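Local coordinates for GlcNAc Inducible Gene 2, GIG2 (Candida albicans, PDB 6AKZ), which binds an iron ion and probably acts as an oxygenase of the DUF1479 (Gig2-like) family, within the cupin clan, at residues Asp97-Asp100 / Ile101-Asn104; Lys134-Thr137 / Glu138-His142; Asp387-Asp390 / Ala391-Asn395; Asn424-Asp427 / Ser428-Met432. All coordinates share one frame; numbering follows the deposited sequence.

Contact 1: residues Asp97-Asp100 / Ile101-Asn104; sequences DRID and IWFN
The aliphatic stem of Arg98 lies across the indole of Trp102, one turn further along helix 96-112. Arg98 CG is 3.8 Å from the centroid of the six-membered ring and 8° off its normal, a CH-pi contact made squarely over the face. Next to it, Arg98 CD comes within 3.6 Å of Trp102 CE2. The chain reaches this place by bending at chi2 (49°) and again at chi3, so that it folds back over the ring. The guanidinium passes obliquely near NE1, its plane turned 53° from the indole, and is therefore not stacked on it. Trp102 N donates to Arg98 O at 3.0 Å in the ordinary helical pattern.

This is the tight side. Ile99 CD1 touches Trp102 CE3 at 4.2 Å, and both residues are buried against Leu260 of strand 256-261, while Trp102 also packs on Pro135 and Ala139 of helix 134-140. Trp102 NE1 is hydrogen-bonded to Glu138 OE1 there, which settles the one polar atom of the buried ring. The other side is looser: Asp97, Ile101 and Asn104 are exposed, and there Ile101 meets just backbone and the end of the arginine. Asp100 stands at the boundary, held by a salt bridge to Lys343. The chemistry is amphipathic: an arginine suits the boundary because its methylenes cover an aromatic face while its charged end stays at the exposed surface.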
loop_
_atom_site.group_PDB
_atom_site.type_symbol
_atom_site.label_atom_id
_atom_site.label_comp_id
_atom_site.label_asym_id
_atom_site.label_seq_id
_atom_site.Cartn_x
_atom_site.Cartn_y
_atom_site.Cartn_z
ATOM N N ASP A 97 -17.402 9.958 19.411
ATOM C CA ASP A 97 -17.827 11.338 19.311
ATOM C C ASP A 97 -16.916 12.196 18.449
ATOM O O ASP A 97 -17.359 13.097 17.708
ATOM C CB ASP A 97 -17.986 11.967 20.712
ATOM C CG ASP A 97 -19.253 11.464 21.441
ATOM O OD1 ASP A 97 -20.208 10.922 20.809
ATOM O OD2 ASP A 97 -19.269 11.595 22.678
ATOM N N ARG A 98 -15.626 11.963 18.575
ATOM C CA ARG A 98 -14.660 12.644 17.743
ATOM C C ARG A 98 -14.756 12.323 16.254
ATOM O O ARG A 98 -14.646 13.176 15.356
ATOM C CB ARG A 98 -13.266 12.277 18.264
ATOM C CG ARG A 98 -12.136 12.924 17.510
ATOM C CD ARG A 98 -12.241 14.400 17.290
ATOM N NE ARG A 98 -12.290 15.121 18.554
ATOM C CZ ARG A 98 -12.416 16.455 18.656
ATOM N NH1 ARG A 98 -12.523 17.214 17.572
ATOM N NH2 ARG A 98 -12.433 17.041 19.867
ATOM N N ILE A 99 -14.982 11.073 15.977
ATOM C CA ILE A 99 -15.257 10.624 14.622
ATOM C C ILE A 99 -16.450 11.309 13.996
ATOM O O ILE A 99 -16.399 11.742 12.837
ATOM C CB ILE A 99 -15.459 9.093 14.557
ATOM C CG1 ILE A 99 -14.184 8.382 14.847
ATOM C CG2 ILE A 99 -16.021 8.657 13.206
ATOM C CD1 ILE A 99 -13.098 8.470 13.815
ATOM N N ASP A 100 -17.525 11.442 14.770
ATOM C CA ASP A 100 -18.741 12.098 14.292
ATOM C C ASP A 100 -18.500 13.569 13.944
ATOM O O ASP A 100 -18.983 14.057 12.923
ATOM C CB ASP A 100 -19.857 11.983 15.333
ATOM C CG ASP A 100 -20.215 10.543 15.646
ATOM O OD1 ASP A 100 -19.603 9.633 15.046
ATOM O OD2 ASP A 100 -21.107 10.320 16.490
ATOM N N ILE A 101 -17.744 14.268 14.788
ATOM C CA ILE A 101 -17.423 15.652 14.544
ATOM C C ILE A 101 -16.605 15.753 13.248
ATOM O O ILE A 101 -16.870 16.585 12.394
ATOM C CB ILE A 101 -16.657 16.191 15.789
ATOM C CG1 ILE A 101 -17.608 16.360 16.970
ATOM C CG2 ILE A 101 -15.964 17.500 15.462
ATOM C CD1 ILE A 101 -16.899 16.375 18.322
ATOM N N TRP A 102 -15.559 14.937 13.112
ATOM C CA TRP A 102 -14.772 14.951 11.882
ATOM C C TRP A 102 -15.576 14.654 10.610
ATOM O O TRP A 102 -15.431 15.348 9.594
ATOM C CB TRP A 102 -13.583 13.960 11.992
ATOM C CG TRP A 102 -12.436 14.387 12.856
ATOM C CD1 TRP A 102 -12.086 15.673 13.199
ATOM C CD2 TRP A 102 -11.436 13.539 13.422
ATOM N NE1 TRP A 102 -10.989 15.662 13.987
ATOM C CE2 TRP A 102 -10.540 14.381 14.141
ATOM C CE3 TRP A 102 -11.203 12.151 13.432
ATOM C CZ2 TRP A 102 -9.429 13.864 14.841
ATOM C CZ3 TRP A 102 -10.076 11.657 14.088
ATOM C CH2 TRP A 102 -9.236 12.492 14.842
ATOM N N PHE A 103 -16.455 13.656 10.680
ATOM C CA PHE A 103 -17.290 13.277 9.523
ATOM C C PHE A 103 -18.179 14.473 9.165
ATOM O O PHE A 103 -18.257 14.852 8.020
ATOM C CB PHE A 103 -18.176 12.051 9.813
ATOM C CG PHE A 103 -19.039 11.685 8.676
ATOM C CD1 PHE A 103 -18.496 11.166 7.524
ATOM C CD2 PHE A 103 -20.398 12.021 8.684
ATOM C CE1 PHE A 103 -19.283 10.893 6.396
ATOM C CE2 PHE A 103 -21.190 11.768 7.587
ATOM C CZ PHE A 103 -20.631 11.189 6.444
ATOM N N ASN A 104 -18.825 15.052 10.183
ATOM C CA ASN A 104 -19.708 16.180 9.871
ATOM C C ASN A 104 -18.987 17.402 9.318
ATOM O O ASN A 104 -19.459 17.973 8.364
ATOM C CB ASN A 104 -20.518 16.554 11.091
ATOM C CG ASN A 104 -21.504 15.514 11.457
ATOM O OD1 ASN A 104 -22.138 14.872 10.610
ATOM N ND2 ASN A 104 -21.693 15.360 12.727
#

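Contact 2: residues Lys134-Thr137 / Glu138-His142; sequences KPQT and EARFH
Helical i to i+4 backbone bonds tie the two halves of helix 134-140 together, from Glu138 N to Lys134 O at 2.8 Å through to a longer last one, Phe141 N to Thr137 O at 3.2 Å. On the outer side, Lys134 NZ and Glu138 OE2 form a 2.7 Å salt bridge. The lysine chain bends at chi3 and chi4 to bring its ammonium in from above the carboxylate, 36° out of its plane. Lys423 is a second cation on the same oxygen, which probably keeps the carboxylate ionised.

On the inner side Gln136 and Arg140 run side by side and point the same way. Gln136 CB lies over one face of the guanidinium, 3.7 Å from Arg140 NH1, and a water links Gln136 NE2 to Arg140 NH2, weakly at the arginine end. Another water sits at the edge of the guanidinium, in its plane, accepting from NH1 at 2.8 Å and donating to Thr137 OG1. Arg140 donates to Phe131 O and Gln136 to Val130 O, and Gln136 OE1 is hydrogen-bonded to Ser133 OG, so these buried ends are satisfied. Arg140 CB lies over the centre of the Phe141 ring.

Gln136 and Ala139 meet Leu370 of strand 367-371. Phe141 leaves the helical path, and His142 caps Asn144 N through ND1: a helix-to-helix junction, with His142 as N-cap of helix 143-153, beside the main sheet of this cupin-clan protein.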
loop_
_atom_site.group_PDB
_atom_site.type_symbol
_atom_site.label_atom_id
_atom_site.label_comp_id
_atom_site.label_asym_id
_atom_site.label_seq_id
_atom_site.Cartn_x
_atom_site.Cartn_y
_atom_site.Cartn_z
ATOM N N LYS A 134 -9.132 20.464 7.911
ATOM C CA LYS A 134 -8.837 20.343 9.302
ATOM C C LYS A 134 -9.072 18.918 9.880
ATOM O O LYS A 134 -8.255 18.419 10.677
ATOM C CB LYS A 134 -9.640 21.373 10.113
ATOM C CG LYS A 134 -9.357 21.331 11.629
ATOM C CD LYS A 134 -10.482 22.049 12.367
ATOM C CE LYS A 134 -9.995 22.813 13.588
ATOM N NZ LYS A 134 -10.459 22.235 14.891
ATOM N N PRO A 135 -10.227 18.279 9.520
ATOM C CA PRO A 135 -10.379 16.948 10.111
ATOM C C PRO A 135 -9.283 15.961 9.664
ATOM O O PRO A 135 -8.883 15.090 10.473
ATOM C CB PRO A 135 -11.773 16.484 9.672
ATOM C CG PRO A 135 -12.416 17.686 8.977
ATOM C CD PRO A 135 -11.443 18.757 8.831
ATOM N N GLN A 136 -8.869 16.047 8.408
ATOM C CA GLN A 136 -7.750 15.282 7.912
ATOM C C GLN A 136 -6.429 15.510 8.651
ATOM O O GLN A 136 -5.755 14.547 9.121
ATOM C CB GLN A 136 -7.591 15.414 6.420
ATOM C CG GLN A 136 -8.668 14.690 5.647
ATOM C CD GLN A 136 -8.706 15.182 4.245
ATOM O OE1 GLN A 136 -8.957 16.390 3.977
ATOM N NE2 GLN A 136 -8.501 14.236 3.296
ATOM N N THR A 137 -6.095 16.765 8.859
ATOM C CA THR A 137 -4.877 17.135 9.549
ATOM C C THR A 137 -4.968 16.708 10.983
ATOM O O THR A 137 -4.025 16.072 11.519
ATOM C CB THR A 137 -4.579 18.651 9.380
ATOM O OG1 THR A 137 -4.336 18.892 8.018
ATOM C CG2 THR A 137 -3.359 19.071 10.142
ATOM N N GLU A 138 -6.138 16.896 11.613
ATOM C CA GLU A 138 -6.277 16.430 12.959
ATOM C C GLU A 138 -6.231 14.911 13.121
ATOM O O GLU A 138 -5.754 14.403 14.121
ATOM C CB GLU A 138 -7.567 16.948 13.631
ATOM C CG GLU A 138 -7.559 18.476 13.846
ATOM C CD GLU A 138 -8.808 18.947 14.584
ATOM O OE1 GLU A 138 -9.798 18.160 14.680
ATOM O OE2 GLU A 138 -8.778 20.106 15.079
ATOM N N ALA A 139 -6.835 14.207 12.180
ATOM C CA ALA A 139 -6.865 12.731 12.211
ATOM C C ALA A 139 -5.458 12.135 12.048
ATOM O O ALA A 139 -5.004 11.233 12.797
ATOM C CB ALA A 139 -7.822 12.191 11.103
ATOM N N ARG A 140 -4.772 12.642 11.078
ATOM C CA ARG A 140 -3.448 12.172 10.757
ATOM C C ARG A 140 -2.506 12.319 11.939
ATOM O O ARG A 140 -1.674 11.498 12.163
ATOM C CB ARG A 140 -2.906 12.925 9.542
ATOM C CG ARG A 140 -3.587 12.549 8.236
ATOM C CD ARG A 140 -3.017 13.267 7.024
ATOM N NE ARG A 140 -3.759 13.090 5.779
ATOM C CZ ARG A 140 -4.226 14.064 5.001
ATOM N NH1 ARG A 140 -4.032 15.304 5.301
ATOM N NH2 ARG A 140 -4.869 13.785 3.914
ATOM N N PHE A 141 -2.660 13.365 12.686
ATOM C CA PHE A 141 -1.786 13.616 13.780
ATOM C C PHE A 141 -2.340 13.388 15.164
ATOM O O PHE A 141 -1.682 13.716 16.144
ATOM C CB PHE A 141 -1.144 14.957 13.605
ATOM C CG PHE A 141 -0.399 15.073 12.331
ATOM C CD1 PHE A 141 0.636 14.215 12.039
ATOM C CD2 PHE A 141 -0.722 16.056 11.460
ATOM C CE1 PHE A 141 1.350 14.338 10.865
ATOM C CE2 PHE A 141 -0.031 16.182 10.262
ATOM C CZ PHE A 141 1.007 15.332 9.989
ATOM N N HIS A 142 -3.503 12.758 15.285
ATOM C CA HIS A 142 -3.998 12.399 16.558
ATOM C C HIS A 142 -3.005 11.465 17.257
ATOM O O HIS A 142 -2.440 10.586 16.611
ATOM C CB HIS A 142 -5.354 11.714 16.409
ATOM C CG HIS A 142 -6.059 11.439 17.687
ATOM N ND1 HIS A 142 -5.726 10.406 18.542
ATOM C CD2 HIS A 142 -7.144 12.049 18.244
ATOM C CE1 HIS A 142 -6.572 10.390 19.567
ATOM N NE2 HIS A 142 -7.435 11.381 19.409
HETATM O O HOH W 1 -7.347 11.564 3.843
HETATM O O HOH W 2 -2.525 17.067 6.926
#

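Contact 3: residues Asp387-Asp390 / Ala391-Asn395; sequences DTRD and AFLKN
Arg389 and Leu393 lie at a slant to each other on the exposed side of helix 382-394, the leucine reaching back across the stem of the arginine. The nearest approach is Leu393 CD1 to Arg389 CG, 3.8 Å, with Arg389 NE at 4.1 Å from the same methyl carbon. Arg389 CG stands opposite the backbone N (chi1 165°), and the extended chain beyond it carries the guanidinium away to donate to Gly433 O. Leucine suits this place because its branched end can cover methylenes and ask for no polar partner.

Asp390 and Lys394 also slant across one another, but there it is a methylene that meets the carboxylate: Asp390 OD1 is 3.5 Å from Lys394 CD. The lysine turns at chi3 (91°), and its NZ ends 4.5 Å from Asp390 OD2, beyond salt-bridge distance, so any attraction is probably mild.

Ala391 and Phe392 belong to the buried side. Ala391 CB sits 3.2 Å from Asp387 O, and the small residue suits the packing against Trp132. Phe392 swings its ring away from the preceding turn toward Met432, with its CB 3.3 Å from Thr388 O. Thr388 gives its hydroxyl mainly to Val173 O, and Asp387 OD2 accepts from Ala399 N. Asn395, with positive phi, is the C-prime residue of a Schellman motif that closes the helix. The chemistry is thus divided: regular backbone bonds carry the turn, Ala391 and Phe392 face inward, Leu393 stays at the surface over the arginine stem, and the charged ends either serve distant backbone atoms or remain loosely coupled there.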
loop_
_atom_site.group_PDB
_atom_site.type_symbol
_atom_site.label_atom_id
_atom_site.label_comp_id
_atom_site.label_asym_id
_atom_site.label_seq_id
_atom_site.Cartn_x
_atom_site.Cartn_y
_atom_site.Cartn_z
ATOM N N ASP A 387 6.339 17.498 -2.333
ATOM C CA ASP A 387 5.013 17.754 -2.834
ATOM C C ASP A 387 4.012 18.082 -1.751
ATOM O O ASP A 387 3.196 19.022 -1.905
ATOM C CB ASP A 387 4.564 16.621 -3.723
ATOM C CG ASP A 387 3.309 16.956 -4.462
ATOM O OD1 ASP A 387 3.261 17.999 -5.183
ATOM O OD2 ASP A 387 2.346 16.231 -4.276
ATOM N N THR A 388 4.084 17.361 -0.656
ATOM C CA THR A 388 3.228 17.619 0.491
ATOM C C THR A 388 3.431 19.021 1.055
ATOM O O THR A 388 2.512 19.717 1.351
ATOM C CB THR A 388 3.463 16.537 1.570
ATOM O OG1 THR A 388 2.878 15.350 1.099
ATOM C CG2 THR A 388 2.864 16.880 2.836
ATOM N N ARG A 389 4.690 19.427 1.173
ATOM C CA ARG A 389 5.012 20.755 1.687
ATOM C C ARG A 389 4.490 21.844 0.748
ATOM O O ARG A 389 3.914 22.837 1.192
ATOM C CB ARG A 389 6.522 20.905 1.879
ATOM C CG ARG A 389 6.985 22.341 2.062
ATOM C CD ARG A 389 8.483 22.471 1.838
ATOM N NE ARG A 389 8.957 23.829 2.088
ATOM C CZ ARG A 389 9.552 24.218 3.211
ATOM N NH1 ARG A 389 9.748 23.350 4.195
ATOM N NH2 ARG A 389 9.951 25.475 3.352
ATOM N N ASP A 390 4.699 21.644 -0.549
ATOM C CA ASP A 390 4.262 22.582 -1.572
ATOM C C ASP A 390 2.749 22.645 -1.703
ATOM O O ASP A 390 2.178 23.730 -1.818
ATOM C CB ASP A 390 4.888 22.226 -2.924
ATOM C CG ASP A 390 4.617 23.273 -3.985
ATOM O OD1 ASP A 390 5.106 24.413 -3.837
ATOM O OD2 ASP A 390 3.915 22.957 -4.968
ATOM N N ALA A 391 2.096 21.488 -1.689
ATOM C CA ALA A 391 0.622 21.480 -1.822
ATOM C C ALA A 391 -0.105 22.066 -0.636
ATOM O O ALA A 391 -1.124 22.768 -0.807
ATOM C CB ALA A 391 0.132 20.077 -2.088
ATOM N N PHE A 392 0.364 21.756 0.557
ATOM C CA PHE A 392 -0.259 22.259 1.759
ATOM C C PHE A 392 -0.069 23.785 1.881
ATOM O O PHE A 392 -0.978 24.509 2.359
ATOM C CB PHE A 392 0.359 21.615 2.956
ATOM C CG PHE A 392 -0.338 21.902 4.255
ATOM C CD1 PHE A 392 -1.428 21.153 4.628
ATOM C CD2 PHE A 392 0.073 22.953 5.089
ATOM C CE1 PHE A 392 -2.076 21.371 5.822
ATOM C CE2 PHE A 392 -0.571 23.198 6.288
ATOM C CZ PHE A 392 -1.627 22.407 6.673
ATOM N N LEU A 393 1.153 24.229 1.575
ATOM C CA LEU A 393 1.488 25.662 1.709
ATOM C C LEU A 393 0.650 26.454 0.668
ATOM O O LEU A 393 0.223 27.574 0.950
ATOM C CB LEU A 393 2.988 25.909 1.531
ATOM C CG LEU A 393 3.882 25.625 2.737
ATOM C CD1 LEU A 393 5.361 25.765 2.347
ATOM C CD2 LEU A 393 3.503 26.494 3.940
ATOM N N LYS A 394 0.449 25.899 -0.495
ATOM C CA LYS A 394 -0.351 26.528 -1.566
ATOM C C LYS A 394 -1.855 26.205 -1.519
ATOM O O LYS A 394 -2.625 26.770 -2.318
ATOM C CB LYS A 394 0.160 26.078 -2.918
ATOM C CG LYS A 394 1.540 26.626 -3.227
ATOM C CD LYS A 394 2.101 26.081 -4.525
ATOM C CE LYS A 394 1.728 26.996 -5.674
ATOM N NZ LYS A 394 1.801 26.344 -7.012
ATOM N N ASN A 395 -2.278 25.318 -0.605
ATOM C CA ASN A 395 -3.683 24.910 -0.505
ATOM C C ASN A 395 -4.283 24.362 -1.786
ATOM O O ASN A 395 -5.402 24.705 -2.174
ATOM C CB ASN A 395 -4.486 26.097 -0.030
ATOM C CG ASN A 395 -5.621 25.726 0.857
ATOM O OD1 ASN A 395 -5.866 24.563 1.213
ATOM N ND2 ASN A 395 -6.322 26.741 1.269
#

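Contact 4: residues Asn424-Asp427 / Ser428-Met432; sequences NDID and SKRSM
Asp425 OD1 receives Ser428 N at 2.9 Å, and Lys146 adds a long, weak ion pair to the same oxygen. Asp425 is the N-cap of the short helix 426-431, where the first amide groups have no helical carbonyl to bond. Its CG stands opposite its own N (chi1 -176°), which turns the carboxylate toward the amide of Ser428, and that N meets OD1 on the anti side, 25° out of the carboxylate plane. An aspartate suits the site because its short side chain reaches an amide of the first turn, and its charge probably also suits the positive end of the helix dipole. Asp425 O accepts from Lys429 N at 3.0 Å as the regular helical pattern takes over; the end of the Lys429 side chain is modelled too close to Asn424 to be trusted.

Ser428 is buried, and its small side chain fits beside Phe141, its hydroxyl hydrogen-bonded to Lys146 NZ. Lys146, which lies outside this helix, also forms a salt bridge with Asp427 OD2. That oxygen takes a further bond from a water at 2.9 Å, which donates in turn to Ser431 OG. Ser431 OG is hydrogen-bonded to Gln171 O as well, so this buried hydroxyl is gripped twice.

On the exposed side Ile426 packs against the guanidinium of Arg430, whose NE is hydrogen-bonded to Glu436 O. Ile426 CG1 is centred over one face of that group, 3.8 Å from Arg430 CZ, while a water in its plane accepts from Arg430 NH1 at 2.9 Å.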
loop_
_atom_site.group_PDB
_atom_site.type_symbol
_atom_site.label_atom_id
_atom_site.label_comp_id
_atom_site.label_asym_id
_atom_site.label_seq_id
_atom_site.Cartn_x
_atom_site.Cartn_y
_atom_site.Cartn_z
ATOM N N ASN A 424 0.899 23.703 16.232
ATOM C CA ASN A 424 2.330 23.961 16.430
ATOM C C ASN A 424 3.098 22.727 17.000
ATOM O O ASN A 424 4.028 22.854 17.758
ATOM C CB ASN A 424 2.520 25.287 17.237
ATOM C CG ASN A 424 3.869 25.925 16.982
ATOM O OD1 ASN A 424 4.429 25.865 15.860
ATOM N ND2 ASN A 424 4.450 26.464 18.027
ATOM N N ASP A 425 2.741 21.512 16.572
ATOM C CA ASP A 425 3.480 20.306 16.998
ATOM C C ASP A 425 4.630 20.075 16.008
ATOM O O ASP A 425 4.393 19.819 14.838
ATOM C CB ASP A 425 2.563 19.082 16.906
ATOM C CG ASP A 425 3.229 17.835 17.430
ATOM O OD1 ASP A 425 4.120 17.286 16.780
ATOM O OD2 ASP A 425 2.852 17.379 18.521
ATOM N N ILE A 426 5.861 20.100 16.500
ATOM C CA ILE A 426 7.025 20.051 15.636
ATOM C C ILE A 426 7.139 18.712 14.877
ATOM O O ILE A 426 7.494 18.652 13.720
ATOM C CB ILE A 426 8.312 20.390 16.445
ATOM C CG1 ILE A 426 9.438 20.715 15.496
ATOM C CG2 ILE A 426 8.717 19.251 17.381
ATOM C CD1 ILE A 426 10.663 21.241 16.252
ATOM N N ASP A 427 6.869 17.619 15.590
ATOM C CA ASP A 427 6.862 16.319 14.957
ATOM C C ASP A 427 5.856 16.285 13.793
ATOM O O ASP A 427 6.150 15.769 12.706
ATOM C CB ASP A 427 6.491 15.304 16.015
ATOM C CG ASP A 427 6.555 13.938 15.524
ATOM O OD1 ASP A 427 7.690 13.517 15.231
ATOM O OD2 ASP A 427 5.476 13.282 15.415
ATOM N N SER A 428 4.647 16.805 13.987
ATOM C CA SER A 428 3.665 16.826 12.889
ATOM C C SER A 428 4.120 17.651 11.720
ATOM O O SER A 428 3.916 17.305 10.567
ATOM C CB SER A 428 2.336 17.378 13.316
ATOM O OG SER A 428 1.838 16.694 14.413
ATOM N N LYS A 429 4.719 18.816 11.994
ATOM C CA LYS A 429 5.187 19.647 10.928
ATOM C C LYS A 429 6.310 18.944 10.126
ATOM O O LYS A 429 6.378 19.072 8.911
ATOM C CB LYS A 429 5.717 20.992 11.477
ATOM C CG LYS A 429 4.634 21.877 11.993
ATOM C CD LYS A 429 5.153 23.084 12.648
ATOM C CE LYS A 429 3.976 24.026 12.897
ATOM N NZ LYS A 429 4.458 25.198 13.673
ATOM N N ARG A 430 7.111 18.134 10.786
ATOM C CA ARG A 430 8.183 17.393 10.078
ATOM C C ARG A 430 7.556 16.378 9.149
ATOM O O ARG A 430 8.001 16.257 8.050
ATOM C CB ARG A 430 9.083 16.683 11.068
ATOM C CG ARG A 430 10.070 17.651 11.717
ATOM C CD ARG A 430 10.770 16.947 12.857
ATOM N NE ARG A 430 11.726 17.872 13.483
ATOM C CZ ARG A 430 11.994 17.968 14.792
ATOM N NH1 ARG A 430 11.503 17.137 15.681
ATOM N NH2 ARG A 430 12.910 18.858 15.191
ATOM N N SER A 431 6.479 15.732 9.587
ATOM C CA SER A 431 5.730 14.845 8.701
ATOM C C SER A 431 5.151 15.433 7.376
ATOM O O SER A 431 4.942 14.725 6.344
ATOM C CB SER A 431 4.675 14.066 9.525
ATOM O OG SER A 431 5.287 13.244 10.489
ATOM N N MET A 432 4.932 16.761 7.380
ATOM C CA MET A 432 4.349 17.525 6.351
ATOM C C MET A 432 5.383 18.241 5.554
ATOM O O MET A 432 5.038 18.971 4.677
ATOM C CB MET A 432 3.429 18.628 6.991
ATOM C CG MET A 432 2.184 18.130 7.677
ATOM S SD MET A 432 1.036 17.352 6.497
ATOM C CE MET A 432 0.629 18.611 5.328
HETATM O O HOH W 3 9.685 14.870 15.592
HETATM O O HOH W 4 4.298 12.681 12.842
#

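Each contact is a short local piece, of about two turns, of a different helix, and four interfaces join them. Contact 2 is the most buried and touches all three others, with Thr137 against Phe392 of contact 3 and Phe141 against Met432 of contact 4. Contacts 3 and 4 also meet, whereas contact 1 stays about 12 Å or more from both, nearest atoms. Chemistry follows position. Contact 2 satisfies buried polar groups with waters and carbonyls; contacts 1, 3 and 4 pair arginine stems or planes with apolar groups near the surface. Contact 4 begins a helix at Asp425, contact 3 ends one at Asn395, and contact 2 passes from one helix to the next.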